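Local structure of restriction endonuclease THAI (3NDH) at residues 151-156 and 196-201. The protein cuts DNA as a restriction endonuclease, probably of the PDDEXK class, and intercalates into its specific site without flipping bases. Sequence-based numbering, arbitrary orientation.
Sequences YIPDYV and EETMSI
Thr198 lays its methyl CG2 against Tyr151 O, at 3.4 Å, and CG1 of Ile152, while its hydroxyl OG1 faces Ile152 CG2 and Val156 CG1 and is hydrogen-bonded to the carbonyl of Ile192. With OG1 beside the backbone N (chi1 -71°) and CG2 anti to it, the methyl is turned to Tyr151 O and the hydroxyl toward Ile152 and Val156. Replacing Thr198 with glycine would probably open a gap beside Ile152 and Val156 and leave the Ile192 carbonyl without this hydroxyl. Tyr151 and Met199 form an antiparallel hydrogen-bonded pair: Tyr151 N gives a bond to Met199 O (2.8 Å) and Met199 N returns one to Tyr151 O (3.0 Å). Their side chains run alongside each other, and Met199 SD meets the Tyr151 ring at its edge, 4.1 Å from Tyr151 CD2, a Met-aromatic contact. Ahead of the strand, Glu197 CB packs on Val156 CG2 at 3.7 Å. The extended chain of Glu197 brings its OE1 to the edge of the Tyr155 ring, 3.3 Å from Tyr155 CE1, with carboxylate and ring planes 84° apart; Arg159 forms a salt bridge with this oxygen. The pairing joins strand 199-204 to strand 146-152, which has strand 135-141 on its other side; helix 19-25 touches Tyr151 and Met199, and helix 154-164 starts just past Pro153.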
loop_
_atom_site.group_PDB
_atom_site.type_symbol
_atom_site.label_atom_id
_atom_site.label_comp_id
_atom_site.label_asym_id
_atom_site.label_seq_id
_atom_site.Cartn_x
_atom_site.Cartn_y
_atom_site.Cartn_z
ATOM N N TYR A 151 20.134 9.169 -9.428
ATOM C CA TYR A 151 20.335 10.118 -8.332
ATOM C C TYR A 151 20.185 11.519 -8.923
ATOM O O TYR A 151 20.999 11.943 -9.731
ATOM C CB TYR A 151 21.723 9.950 -7.682
ATOM C CG TYR A 151 22.204 11.115 -6.840
ATOM C CD1 TYR A 151 21.331 11.857 -6.042
ATOM C CD2 TYR A 151 23.543 11.470 -6.847
ATOM C CE1 TYR A 151 21.788 12.931 -5.294
ATOM C CE2 TYR A 151 24.007 12.536 -6.097
ATOM C CZ TYR A 151 23.106 13.253 -5.324
ATOM O OH TYR A 151 23.562 14.332 -4.570
ATOM N N ILE A 152 19.108 12.191 -8.532
ATOM C CA ILE A 152 18.769 13.508 -9.039
ATOM C C ILE A 152 18.908 14.481 -7.868
ATOM O O ILE A 152 18.028 14.548 -7.016
ATOM C CB ILE A 152 17.340 13.524 -9.624
ATOM C CG1 ILE A 152 17.185 12.434 -10.708
ATOM C CG2 ILE A 152 17.057 14.891 -10.211
ATOM C CD1 ILE A 152 15.790 12.247 -11.260
ATOM N N PRO A 153 20.032 15.208 -7.804
ATOM C CA PRO A 153 20.245 16.142 -6.700
ATOM C C PRO A 153 19.127 17.175 -6.565
ATOM O O PRO A 153 18.515 17.571 -7.555
ATOM C CB PRO A 153 21.571 16.820 -7.053
ATOM C CG PRO A 153 22.266 15.874 -7.964
ATOM C CD PRO A 153 21.177 15.173 -8.725
ATOM N N ASP A 154 18.877 17.603 -5.335
ATOM C CA ASP A 154 17.948 18.702 -5.086
ATOM C C ASP A 154 18.222 19.926 -5.982
ATOM O O ASP A 154 17.296 20.549 -6.486
ATOM C CB ASP A 154 17.916 19.115 -3.602
ATOM C CG ASP A 154 19.286 19.410 -2.993
ATOM O OD1 ASP A 154 20.322 19.406 -3.664
ATOM O OD2 ASP A 154 19.302 19.614 -1.751
ATOM N N TYR A 155 19.483 20.253 -6.203
ATOM C CA TYR A 155 19.806 21.455 -6.992
ATOM C C TYR A 155 19.471 21.296 -8.482
ATOM O O TYR A 155 19.162 22.278 -9.165
ATOM C CB TYR A 155 21.263 21.910 -6.774
ATOM C CG TYR A 155 22.334 20.854 -6.929
ATOM C CD1 TYR A 155 22.829 20.511 -8.180
ATOM C CD2 TYR A 155 22.880 20.221 -5.827
ATOM C CE1 TYR A 155 23.817 19.565 -8.323
ATOM C CE2 TYR A 155 23.864 19.263 -5.965
ATOM C CZ TYR A 155 24.327 18.935 -7.216
ATOM O OH TYR A 155 25.311 17.982 -7.349
ATOM N N VAL A 156 19.497 20.072 -8.990
ATOM C CA VAL A 156 19.021 19.821 -10.359
ATOM C C VAL A 156 17.511 20.081 -10.478
ATOM O O VAL A 156 17.043 20.775 -11.391
ATOM C CB VAL A 156 19.363 18.394 -10.824
ATOM C CG1 VAL A 156 18.584 18.061 -12.107
ATOM C CG2 VAL A 156 20.873 18.265 -11.048
ATOM N N GLU A 196 23.014 16.923 -16.844
ATOM C CA GLU A 196 24.388 16.440 -16.765
ATOM C C GLU A 196 24.787 16.068 -15.332
ATOM O O GLU A 196 25.564 15.138 -15.133
ATOM C CB GLU A 196 25.351 17.502 -17.317
ATOM C CG GLU A 196 26.742 16.988 -17.653
ATOM C CD GLU A 196 27.660 16.840 -16.445
ATOM O OE1 GLU A 196 27.510 17.595 -15.459
ATOM O OE2 GLU A 196 28.542 15.952 -16.491
ATOM N N GLU A 197 24.243 16.779 -14.345
ATOM C CA GLU A 197 24.597 16.545 -12.936
ATOM C C GLU A 197 23.821 15.395 -12.294
ATOM O O GLU A 197 24.094 15.034 -11.147
ATOM C CB GLU A 197 24.423 17.822 -12.119
ATOM C CG GLU A 197 25.511 18.855 -12.447
ATOM C CD GLU A 197 25.305 20.222 -11.803
ATOM O OE1 GLU A 197 24.160 20.573 -11.453
ATOM O OE2 GLU A 197 26.298 20.967 -11.671
ATOM N N THR A 198 22.853 14.844 -13.010
ATOM C CA THR A 198 22.172 13.619 -12.567
ATOM C C THR A 198 23.051 12.418 -12.851
ATOM O O THR A 198 23.692 12.338 -13.901
ATOM C CB THR A 198 20.807 13.494 -13.236
ATOM O OG1 THR A 198 19.935 14.484 -12.671
ATOM C CG2 THR A 198 20.188 12.081 -13.070
ATOM N N MET A 199 23.081 11.492 -11.901
ATOM C CA MET A 199 23.885 10.274 -12.010
ATOM C C MET A 199 22.952 9.093 -12.133
ATOM O O MET A 199 21.806 9.126 -11.660
ATOM C CB MET A 199 24.778 10.132 -10.784
ATOM C CG MET A 199 25.730 11.290 -10.644
ATOM S SD MET A 199 26.862 11.090 -9.269
ATOM C CE MET A 199 27.797 9.653 -9.768
ATOM N N SER A 200 23.423 8.051 -12.797
ATOM C CA SER A 200 22.593 6.876 -12.977
ATOM C C SER A 200 23.392 5.599 -13.067
ATOM O O SER A 200 24.579 5.609 -13.380
ATOM C CB SER A 200 21.718 7.013 -14.223
ATOM O OG SER A 200 22.499 7.131 -15.398
ATOM N N ILE A 201 22.700 4.505 -12.774
ATOM C CA ILE A 201 23.180 3.157 -13.040
ATOM C C ILE A 201 22.124 2.550 -13.952
ATOM O O ILE A 201 20.964 2.394 -13.555
ATOM C CB ILE A 201 23.300 2.332 -11.758
ATOM C CG1 ILE A 201 24.337 2.964 -10.818
ATOM C CG2 ILE A 201 23.704 0.879 -12.099
ATOM C CD1 ILE A 201 24.342 2.397 -9.426
#